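Local coordinates for protein lactococcal phage P2 ORF15 (Lactococcus phage p2, PDB 2WZP) that probably serves as the distal tail (Dit) protein of the phage, a structural component of the baseplate at the tip of its tail, at residues G229-K234 with A240-L245; T253-K258 with E275-W280; I268-N273 with E295-R300. All coordinates share one frame; numbering follows the deposited sequence.

Contact 1 of 3, residues G229-K234 with A240-L245; sequences GILYPK and AGVRFL
Strands 229-233 and 240-245 meet at an angle of 123° between their N-to-C directions, with segment axes 7.3 Å apart at closest approach. That angle and spacing fit strands of two stacked sheets rather than neighbours in one, and the nearest backbone match, P233 with A240, still has a CA-CA distance of 5.9 Å. The strands belong to different sheets and face each other through side chains. L231 makes the largest single contribution, its two methyls reaching different residues. CD1 lies 4.0 Å from G241 CA, against backbone that has no side chain to intervene, while CD2 meets V242 CG1 at the same 4.0 Å. The L231 and V242 side chains cross at about a right angle. In L231 the first torsion (chi1 -42°) sets CG opposite the carbonyl carbon, from where the isobutyl fork spans G241 and V242. This is the interface of a beta-sandwich-like domain: a six-stranded antiparallel sheet containing strand 224-233 packs on a four-stranded one containing strand 240-246. L312, at the start of strand 312-322, touches L231, A240 and V242 alike and lines the same apolar layer. Nearer the loop joining the strands, P233 CB and A240 CB approach to 4.0 Å, a ring carbon against a methyl. On the other side of strand 229-233, I230 and Y232 pack against a chain of another protein.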
loop_
_atom_site.group_PDB
_atom_site.type_symbol
_atom_site.label_atom_id
_atom_site.label_comp_id
_atom_site.label_asym_id
_atom_site.label_seq_id
_atom_site.Cartn_x
_atom_site.Cartn_y
_atom_site.Cartn_z
ATOM N N GLY M 229 -19.702 -48.214 -22.827
ATOM C CA GLY M 229 -19.591 -49.403 -23.661
ATOM C C GLY M 229 -20.866 -49.869 -24.307
ATOM O O GLY M 229 -21.966 -49.547 -23.837
ATOM N N ILE M 230 -20.696 -50.625 -25.409
ATOM C CA ILE M 230 -21.740 -51.288 -26.205
ATOM C C ILE M 230 -21.463 -52.755 -26.033
ATOM O O ILE M 230 -20.392 -53.212 -26.412
ATOM C CB ILE M 230 -21.754 -50.852 -27.692
ATOM C CG1 ILE M 230 -22.039 -49.336 -27.788
ATOM C CG2 ILE M 230 -22.747 -51.687 -28.524
ATOM C CD1 ILE M 230 -23.267 -48.907 -28.543
ATOM N N LEU M 231 -22.394 -53.460 -25.373
ATOM C CA LEU M 231 -22.310 -54.873 -25.038
ATOM C C LEU M 231 -23.198 -55.668 -25.974
ATOM O O LEU M 231 -24.351 -55.295 -26.185
ATOM C CB LEU M 231 -22.735 -55.117 -23.567
ATOM C CG LEU M 231 -22.246 -54.134 -22.458
ATOM C CD1 LEU M 231 -22.819 -54.516 -21.105
ATOM C CD2 LEU M 231 -20.749 -54.104 -22.344
ATOM N N TYR M 232 -22.655 -56.763 -26.560
ATOM C CA TYR M 232 -23.411 -57.654 -27.448
ATOM C C TYR M 232 -23.659 -59.011 -26.754
ATOM O O TYR M 232 -22.763 -59.872 -26.732
ATOM C CB TYR M 232 -22.739 -57.805 -28.836
ATOM C CG TYR M 232 -22.654 -56.511 -29.627
ATOM C CD1 TYR M 232 -23.719 -56.079 -30.413
ATOM C CD2 TYR M 232 -21.512 -55.715 -29.581
ATOM C CE1 TYR M 232 -23.642 -54.902 -31.157
ATOM C CE2 TYR M 232 -21.424 -54.532 -30.316
ATOM C CZ TYR M 232 -22.484 -54.145 -31.123
ATOM O OH TYR M 232 -22.425 -52.976 -31.838
ATOM N N PRO M 233 -24.870 -59.208 -26.163
ATOM C CA PRO M 233 -25.161 -60.501 -25.488
ATOM C C PRO M 233 -25.090 -61.721 -26.407
ATOM O O PRO M 233 -25.276 -61.607 -27.621
ATOM C CB PRO M 233 -26.553 -60.304 -24.875
ATOM C CG PRO M 233 -26.852 -58.815 -24.980
ATOM C CD PRO M 233 -26.025 -58.279 -26.100
ATOM N N LYS M 234 -24.742 -62.876 -25.834
ATOM C CA LYS M 234 -24.578 -64.114 -26.590
ATOM C C LYS M 234 -25.808 -65.007 -26.527
ATOM O O LYS M 234 -26.467 -65.195 -27.550
ATOM C CB LYS M 234 -23.300 -64.866 -26.143
ATOM C CG LYS M 234 -22.795 -65.907 -27.129
ATOM C CD LYS M 234 -21.404 -66.373 -26.778
ATOM C CE LYS M 234 -20.689 -67.011 -27.950
ATOM N NZ LYS M 234 -19.339 -66.389 -28.176
ATOM N N ALA M 240 -26.496 -60.962 -18.838
ATOM C CA ALA M 240 -25.340 -60.447 -19.561
ATOM C C ALA M 240 -24.841 -59.140 -18.950
ATOM O O ALA M 240 -25.604 -58.365 -18.356
ATOM C CB ALA M 240 -25.696 -60.224 -21.019
ATOM N N GLY M 241 -23.551 -58.919 -19.108
ATOM C CA GLY M 241 -22.896 -57.711 -18.655
ATOM C C GLY M 241 -21.410 -57.917 -18.599
ATOM O O GLY M 241 -20.859 -58.663 -19.407
ATOM N N VAL M 242 -20.763 -57.289 -17.618
ATOM C CA VAL M 242 -19.318 -57.333 -17.384
ATOM C C VAL M 242 -19.018 -57.437 -15.889
ATOM O O VAL M 242 -19.782 -56.920 -15.077
ATOM C CB VAL M 242 -18.594 -56.089 -17.992
ATOM C CG1 VAL M 242 -18.663 -56.091 -19.518
ATOM C CG2 VAL M 242 -19.137 -54.770 -17.419
ATOM N N ARG M 243 -17.893 -58.079 -15.528
ATOM C CA ARG M 243 -17.427 -58.151 -14.137
ATOM C C ARG M 243 -15.997 -57.665 -13.992
ATOM O O ARG M 243 -15.212 -57.761 -14.941
ATOM C CB ARG M 243 -17.626 -59.523 -13.500
ATOM C CG ARG M 243 -16.712 -60.623 -14.004
ATOM C CD ARG M 243 -17.143 -61.890 -13.334
ATOM N NE ARG M 243 -16.161 -62.951 -13.486
ATOM C CZ ARG M 243 -15.731 -63.724 -12.502
ATOM N NH1 ARG M 243 -16.186 -63.553 -11.265
ATOM N NH2 ARG M 243 -14.850 -64.679 -12.741
ATOM N N PHE M 244 -15.663 -57.143 -12.803
ATOM C CA PHE M 244 -14.353 -56.587 -12.520
ATOM C C PHE M 244 -13.725 -57.376 -11.422
ATOM O O PHE M 244 -14.359 -57.631 -10.400
ATOM C CB PHE M 244 -14.462 -55.101 -12.130
ATOM C CG PHE M 244 -14.825 -54.203 -13.289
ATOM C CD1 PHE M 244 -13.836 -53.580 -14.039
ATOM C CD2 PHE M 244 -16.156 -53.997 -13.641
ATOM C CE1 PHE M 244 -14.171 -52.779 -15.131
ATOM C CE2 PHE M 244 -16.488 -53.217 -14.747
ATOM C CZ PHE M 244 -15.495 -52.612 -15.486
ATOM N N LEU M 245 -12.465 -57.745 -11.629
ATOM C CA LEU M 245 -11.659 -58.530 -10.707
ATOM C C LEU M 245 -10.447 -57.729 -10.257
ATOM O O LEU M 245 -9.827 -57.051 -11.074
ATOM C CB LEU M 245 -11.181 -59.825 -11.403
ATOM C CG LEU M 245 -12.163 -60.630 -12.281
ATOM C CD1 LEU M 245 -11.438 -61.747 -12.936
ATOM C CD2 LEU M 245 -13.285 -61.259 -11.463
#

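Contact 2 of 3, residues T253-K258 with E275-W280; sequences TAIVFK and ETYQGW
The Y277 hydroxyl is joined to two partners: its OH donates to E275 OE1 at 2.7 Å, and it is also hydrogen-bonded to Y297 OH. E275 OE1 sits in the plane of the tyrosine ring at its edge and accepts through its anti lone pair, while OE2 of the same carboxylate reaches outside these two segments, to a salt bridge with a basic side chain of another protein. With its phenol end held in this way, Y277 meets strand 253-257 through the rest of its side chain. F257 CZ comes to 3.7 Å from Y277 CB. I255 CG2, left opposite the backbone N by chi1 -57°, lies 4.0 Å from Y277 CE1. Each of these two side chains crosses Y277 at roughly a right angle. Y277 CD1 lies in the plane of the F257 ring, at its edge, whereas the methyl of I255 approaches the tyrosine ring obliquely. The contact spans the two facing sheets of the domain, with strand 251-257 outermost, within this chain, in the four-stranded sheet and strand 276-281 in the six-stranded one. I268, on the strand next to 276-281, touches both F257 and Y277.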
loop_
_atom_site.group_PDB
_atom_site.type_symbol
_atom_site.label_atom_id
_atom_site.label_comp_id
_atom_site.label_asym_id
_atom_site.label_seq_id
_atom_site.Cartn_x
_atom_site.Cartn_y
_atom_site.Cartn_z
ATOM N N THR M 253 -16.901 -55.925 -8.143
ATOM C CA THR M 253 -18.024 -55.199 -8.764
ATOM C C THR M 253 -18.366 -55.800 -10.142
ATOM O O THR M 253 -17.513 -56.453 -10.768
ATOM C CB THR M 253 -17.810 -53.659 -8.803
ATOM O OG1 THR M 253 -19.085 -53.027 -8.863
ATOM C CG2 THR M 253 -16.968 -53.183 -9.995
ATOM N N ALA M 254 -19.612 -55.552 -10.611
ATOM C CA ALA M 254 -20.130 -56.019 -11.903
ATOM C C ALA M 254 -21.416 -55.275 -12.282
ATOM O O ALA M 254 -22.216 -54.912 -11.413
ATOM C CB ALA M 254 -20.415 -57.509 -11.844
ATOM N N ILE M 255 -21.615 -55.067 -13.583
ATOM C CA ILE M 255 -22.808 -54.435 -14.156
ATOM C C ILE M 255 -23.424 -55.543 -15.013
ATOM O O ILE M 255 -22.913 -55.815 -16.089
ATOM C CB ILE M 255 -22.433 -53.157 -14.967
ATOM C CG1 ILE M 255 -21.662 -52.149 -14.079
ATOM C CG2 ILE M 255 -23.675 -52.517 -15.587
ATOM C CD1 ILE M 255 -20.735 -51.248 -14.810
ATOM N N VAL M 256 -24.436 -56.263 -14.465
ATOM C CA VAL M 256 -25.101 -57.427 -15.077
ATOM C C VAL M 256 -26.612 -57.162 -15.157
ATOM O O VAL M 256 -27.191 -56.603 -14.221
ATOM C CB VAL M 256 -24.782 -58.744 -14.293
ATOM C CG1 VAL M 256 -25.311 -59.973 -15.012
ATOM C CG2 VAL M 256 -23.293 -58.900 -14.039
ATOM N N PHE M 257 -27.245 -57.620 -16.254
ATOM C CA PHE M 257 -28.667 -57.432 -16.509
ATOM C C PHE M 257 -29.370 -58.730 -16.869
ATOM O O PHE M 257 -28.793 -59.576 -17.543
ATOM C CB PHE M 257 -28.845 -56.470 -17.709
ATOM C CG PHE M 257 -28.132 -55.145 -17.563
ATOM C CD1 PHE M 257 -28.723 -54.090 -16.868
ATOM C CD2 PHE M 257 -26.863 -54.950 -18.117
ATOM C CE1 PHE M 257 -28.060 -52.880 -16.724
ATOM C CE2 PHE M 257 -26.204 -53.725 -17.972
ATOM C CZ PHE M 257 -26.814 -52.701 -17.295
ATOM N N LYS M 258 -30.665 -58.824 -16.518
ATOM C CA LYS M 258 -31.545 -59.914 -16.915
ATOM C C LYS M 258 -32.832 -59.323 -17.469
ATOM O O LYS M 258 -33.757 -58.995 -16.722
ATOM C CB LYS M 258 -31.793 -60.946 -15.797
ATOM C CG LYS M 258 -32.578 -62.181 -16.265
ATOM C CD LYS M 258 -31.943 -62.914 -17.484
ATOM C CE LYS M 258 -32.860 -63.983 -18.003
ATOM N NZ LYS M 258 -33.892 -63.445 -18.929
ATOM N N GLU M 275 -25.011 -40.934 -16.644
ATOM C CA GLU M 275 -25.090 -42.352 -16.284
ATOM C C GLU M 275 -26.252 -42.994 -17.024
ATOM O O GLU M 275 -27.381 -42.524 -16.906
ATOM C CB GLU M 275 -25.203 -42.492 -14.744
ATOM C CG GLU M 275 -24.978 -43.893 -14.218
ATOM C CD GLU M 275 -24.999 -44.069 -12.715
ATOM O OE1 GLU M 275 -24.574 -45.153 -12.255
ATOM O OE2 GLU M 275 -25.445 -43.145 -11.998
ATOM N N THR M 276 -25.968 -44.037 -17.817
ATOM C CA THR M 276 -26.908 -44.730 -18.708
ATOM C C THR M 276 -26.703 -46.248 -18.670
ATOM O O THR M 276 -25.564 -46.716 -18.739
ATOM C CB THR M 276 -26.661 -44.259 -20.164
ATOM O OG1 THR M 276 -26.668 -42.838 -20.240
ATOM C CG2 THR M 276 -27.644 -44.817 -21.132
ATOM N N TYR M 277 -27.821 -47.010 -18.601
ATOM C CA TYR M 277 -27.859 -48.470 -18.712
ATOM C C TYR M 277 -29.082 -48.761 -19.609
ATOM O O TYR M 277 -30.215 -48.848 -19.129
ATOM C CB TYR M 277 -27.929 -49.158 -17.335
ATOM C CG TYR M 277 -26.863 -48.667 -16.384
ATOM C CD1 TYR M 277 -25.556 -49.137 -16.469
ATOM C CD2 TYR M 277 -27.149 -47.699 -15.428
ATOM C CE1 TYR M 277 -24.558 -48.656 -15.621
ATOM C CE2 TYR M 277 -26.169 -47.236 -14.553
ATOM C CZ TYR M 277 -24.869 -47.700 -14.666
ATOM O OH TYR M 277 -23.901 -47.209 -13.823
ATOM N N GLN M 278 -28.875 -48.789 -20.916
ATOM C CA GLN M 278 -30.020 -48.946 -21.772
ATOM C C GLN M 278 -29.854 -50.048 -22.826
ATOM O O GLN M 278 -28.810 -50.135 -23.454
ATOM C CB GLN M 278 -30.433 -47.578 -22.394
ATOM C CG GLN M 278 -29.383 -47.057 -23.366
ATOM C CD GLN M 278 -29.661 -45.806 -24.143
ATOM O OE1 GLN M 278 -28.796 -45.368 -24.926
ATOM N NE2 GLN M 278 -30.850 -45.218 -23.986
ATOM N N GLY M 279 -30.890 -50.864 -23.000
ATOM C CA GLY M 279 -30.912 -51.907 -24.007
ATOM C C GLY M 279 -31.534 -51.409 -25.301
ATOM O O GLY M 279 -32.492 -50.622 -25.282
ATOM N N TRP M 280 -30.975 -51.840 -26.444
ATOM C CA TRP M 280 -31.480 -51.413 -27.756
ATOM C C TRP M 280 -32.008 -52.587 -28.566
ATOM O O TRP M 280 -31.322 -53.606 -28.707
ATOM C CB TRP M 280 -30.421 -50.631 -28.551
ATOM C CG TRP M 280 -30.162 -49.253 -28.025
ATOM C CD1 TRP M 280 -29.287 -48.900 -27.044
ATOM C CD2 TRP M 280 -30.702 -48.033 -28.538
ATOM N NE1 TRP M 280 -29.255 -47.529 -26.910
ATOM C CE2 TRP M 280 -30.153 -46.978 -27.779
ATOM C CE3 TRP M 280 -31.610 -47.726 -29.566
ATOM C CZ2 TRP M 280 -30.491 -45.642 -28.006
ATOM C CZ3 TRP M 280 -31.951 -46.402 -29.788
ATOM C CH2 TRP M 280 -31.417 -45.380 -28.995
#

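Contact 3 of 3, residues I268-N273 with E295-R300; sequences INTDVN and ERYRTR
Two successive Asx turns, at N269 and D271, shape the backbone of 268-273 that meets loop 295-300. N269 OD1 accepts from D271 N at 3.0 Å, with the donor 38° out of the carbonyl plane. D271 OD1 then accepts from N273 N, again from above its plane. Between these polar side chains, T270 points its CB toward the loop, and V272 reaches it through CG1. That methyl rests over one face of the R300 guanidinium, offset toward its rim, with V272 CG1 3.3 Å from R300 NH1, and the two side chains cross at about a right angle. A bend at chi3 (-66°) turns the end of the arginine chain after R300 CD has passed 3.6 Å from T270 O. Two waters bridge this junction of the six-stranded sheet with the loop leading to strand 305-310: one links T270 OG1 to R300 O, and the other donates to T270 O at 2.6 Å while accepting from R300 NH1. T270 OG1 is also hydrogen-bonded to F227 N, and R300 NH2 forms a salt bridge to an acidic side chain of another protein. Three residues before R300, Y297, the centre of an inverse gamma turn, brings its OH, hydrogen-bonded to Y277 OH, to 3.8 Å from T270 CG2.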
loop_
_atom_site.group_PDB
_atom_site.type_symbol
_atom_site.label_atom_id
_atom_site.label_comp_id
_atom_site.label_asym_id
_atom_site.label_seq_id
_atom_site.Cartn_x
_atom_site.Cartn_y
_atom_site.Cartn_z
ATOM N N ILE M 268 -23.931 -48.915 -21.899
ATOM C CA ILE M 268 -23.624 -48.556 -20.509
ATOM C C ILE M 268 -22.731 -47.318 -20.453
ATOM O O ILE M 268 -21.913 -47.130 -21.345
ATOM C CB ILE M 268 -23.111 -49.723 -19.612
ATOM C CG1 ILE M 268 -21.779 -50.301 -20.116
ATOM C CG2 ILE M 268 -24.180 -50.834 -19.465
ATOM C CD1 ILE M 268 -21.089 -51.284 -19.165
ATOM N N ASN M 269 -22.918 -46.459 -19.425
ATOM C CA ASN M 269 -22.076 -45.296 -19.203
ATOM C C ASN M 269 -22.026 -44.993 -17.736
ATOM O O ASN M 269 -23.041 -44.618 -17.151
ATOM C CB ASN M 269 -22.515 -44.084 -20.013
ATOM C CG ASN M 269 -21.466 -43.010 -20.051
ATOM O OD1 ASN M 269 -20.522 -42.935 -19.217
ATOM N ND2 ASN M 269 -21.637 -42.128 -20.997
ATOM N N THR M 270 -20.843 -45.176 -17.127
ATOM C CA THR M 270 -20.647 -44.980 -15.680
ATOM C C THR M 270 -20.354 -43.522 -15.276
ATOM O O THR M 270 -20.142 -43.243 -14.092
ATOM C CB THR M 270 -19.616 -45.948 -15.135
ATOM O OG1 THR M 270 -18.353 -45.648 -15.708
ATOM C CG2 THR M 270 -19.968 -47.393 -15.397
ATOM N N ASP M 271 -20.338 -42.596 -16.262
ATOM C CA ASP M 271 -20.125 -41.164 -16.029
ATOM C C ASP M 271 -21.198 -40.695 -15.045
ATOM O O ASP M 271 -22.371 -40.794 -15.366
ATOM C CB ASP M 271 -20.242 -40.401 -17.365
ATOM C CG ASP M 271 -20.091 -38.893 -17.336
ATOM O OD1 ASP M 271 -20.192 -38.296 -16.231
ATOM O OD2 ASP M 271 -19.957 -38.295 -18.419
ATOM N N VAL M 272 -20.813 -40.173 -13.872
ATOM C CA VAL M 272 -21.779 -39.736 -12.860
ATOM C C VAL M 272 -22.811 -38.730 -13.335
ATOM O O VAL M 272 -23.911 -38.691 -12.795
ATOM C CB VAL M 272 -21.151 -39.332 -11.494
ATOM C CG1 VAL M 272 -20.509 -40.540 -10.832
ATOM C CG2 VAL M 272 -20.171 -38.150 -11.606
ATOM N N ASN M 273 -22.451 -37.924 -14.344
ATOM C CA ASN M 273 -23.287 -36.855 -14.891
ATOM C C ASN M 273 -24.058 -37.248 -16.171
ATOM O O ASN M 273 -24.891 -36.492 -16.669
ATOM C CB ASN M 273 -22.464 -35.592 -15.066
ATOM C CG ASN M 273 -21.773 -35.184 -13.788
ATOM O OD1 ASN M 273 -22.401 -34.923 -12.746
ATOM N ND2 ASN M 273 -20.458 -35.143 -13.833
ATOM N N GLU M 295 -27.015 -55.919 -6.100
ATOM C CA GLU M 295 -26.086 -56.496 -5.134
ATOM C C GLU M 295 -24.671 -56.692 -5.706
ATOM O O GLU M 295 -23.696 -56.552 -4.973
ATOM C CB GLU M 295 -26.616 -57.815 -4.584
ATOM C CG GLU M 295 -25.655 -58.452 -3.596
ATOM C CD GLU M 295 -26.158 -59.645 -2.820
ATOM O OE1 GLU M 295 -25.384 -60.159 -1.978
ATOM O OE2 GLU M 295 -27.334 -60.033 -3.016
ATOM N N ARG M 296 -24.554 -57.031 -6.983
ATOM C CA ARG M 296 -23.260 -57.229 -7.621
ATOM C C ARG M 296 -22.597 -55.916 -7.977
ATOM O O ARG M 296 -21.371 -55.873 -8.101
ATOM C CB ARG M 296 -23.422 -58.065 -8.885
ATOM C CG ARG M 296 -23.243 -59.521 -8.636
ATOM C CD ARG M 296 -23.270 -60.206 -9.953
ATOM N NE ARG M 296 -21.940 -60.608 -10.383
ATOM C CZ ARG M 296 -21.733 -61.502 -11.338
ATOM N NH1 ARG M 296 -20.501 -61.849 -11.672
ATOM N NH2 ARG M 296 -22.759 -62.062 -11.964
ATOM N N TYR M 297 -23.401 -54.866 -8.224
ATOM C CA TYR M 297 -22.891 -53.532 -8.531
ATOM C C TYR M 297 -22.535 -52.889 -7.200
ATOM O O TYR M 297 -23.314 -52.098 -6.678
ATOM C CB TYR M 297 -23.961 -52.706 -9.257
ATOM C CG TYR M 297 -23.437 -51.527 -10.041
ATOM C CD1 TYR M 297 -22.077 -51.250 -10.100
ATOM C CD2 TYR M 297 -24.292 -50.725 -10.777
ATOM C CE1 TYR M 297 -21.586 -50.194 -10.857
ATOM C CE2 TYR M 297 -23.810 -49.677 -11.557
ATOM C CZ TYR M 297 -22.454 -49.410 -11.587
ATOM O OH TYR M 297 -21.974 -48.360 -12.330
ATOM N N ARG M 298 -21.392 -53.290 -6.621
ATOM C CA ARG M 298 -20.945 -52.815 -5.322
ATOM C C ARG M 298 -20.440 -51.384 -5.439
ATOM O O ARG M 298 -20.778 -50.541 -4.611
ATOM C CB ARG M 298 -19.874 -53.770 -4.725
ATOM C CG ARG M 298 -18.955 -53.154 -3.611
ATOM C CD ARG M 298 -19.676 -52.901 -2.275
ATOM N NE ARG M 298 -18.960 -52.059 -1.297
ATOM C CZ ARG M 298 -19.006 -50.725 -1.243
ATOM N NH1 ARG M 298 -19.670 -50.034 -2.168
ATOM N NH2 ARG M 298 -18.362 -50.070 -0.287
ATOM N N THR M 299 -19.657 -51.108 -6.487
ATOM C CA THR M 299 -19.015 -49.810 -6.707
ATOM C C THR M 299 -18.805 -49.496 -8.190
ATOM O O THR M 299 -18.865 -50.396 -9.030
ATOM C CB THR M 299 -17.671 -49.779 -5.948
ATOM O OG1 THR M 299 -17.129 -48.469 -6.065
ATOM C CG2 THR M 299 -16.635 -50.812 -6.495
ATOM N N ARG M 300 -18.506 -48.227 -8.491
ATOM C CA ARG M 300 -18.205 -47.709 -9.832
ATOM C C ARG M 300 -16.690 -47.476 -9.885
ATOM O O ARG M 300 -16.166 -47.179 -10.956
ATOM C CB ARG M 300 -18.915 -46.349 -10.066
ATOM C CG ARG M 300 -20.337 -46.384 -10.670
ATOM C CD ARG M 300 -20.946 -44.977 -10.984
ATOM N NE ARG M 300 -21.180 -44.225 -9.747
ATOM C CZ ARG M 300 -20.262 -43.471 -9.142
ATOM N NH1 ARG M 300 -19.069 -43.285 -9.697
ATOM N NH2 ARG M 300 -20.536 -42.888 -7.979
HETATM O O HOH W 1 -16.746 -46.007 -13.426
HETATM O O HOH W 2 -18.094 -43.596 -12.479
#

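From the N terminus, contact 1 comes first and closes the short connection between strands 224-233 and 240-246, ending before the others open. Contacts 2 and 3 cross, since their segments alternate along the chain: 253-258, 268-273, 275-280, 295-300. Contact 2 closes a loop containing strand 265-269, and contact 3 closes one containing strands 276-281 and 284-287. Contacts 1 and 2 both join the six-stranded sheet to the four-stranded one; probable backbone hydrogen bonds between strands 240-246 and 251-257 connect them. Contact 3 ties loop 295-300 to the Asx turns of 268-273, and T299 O links that loop to T253 OG1 of contact 2.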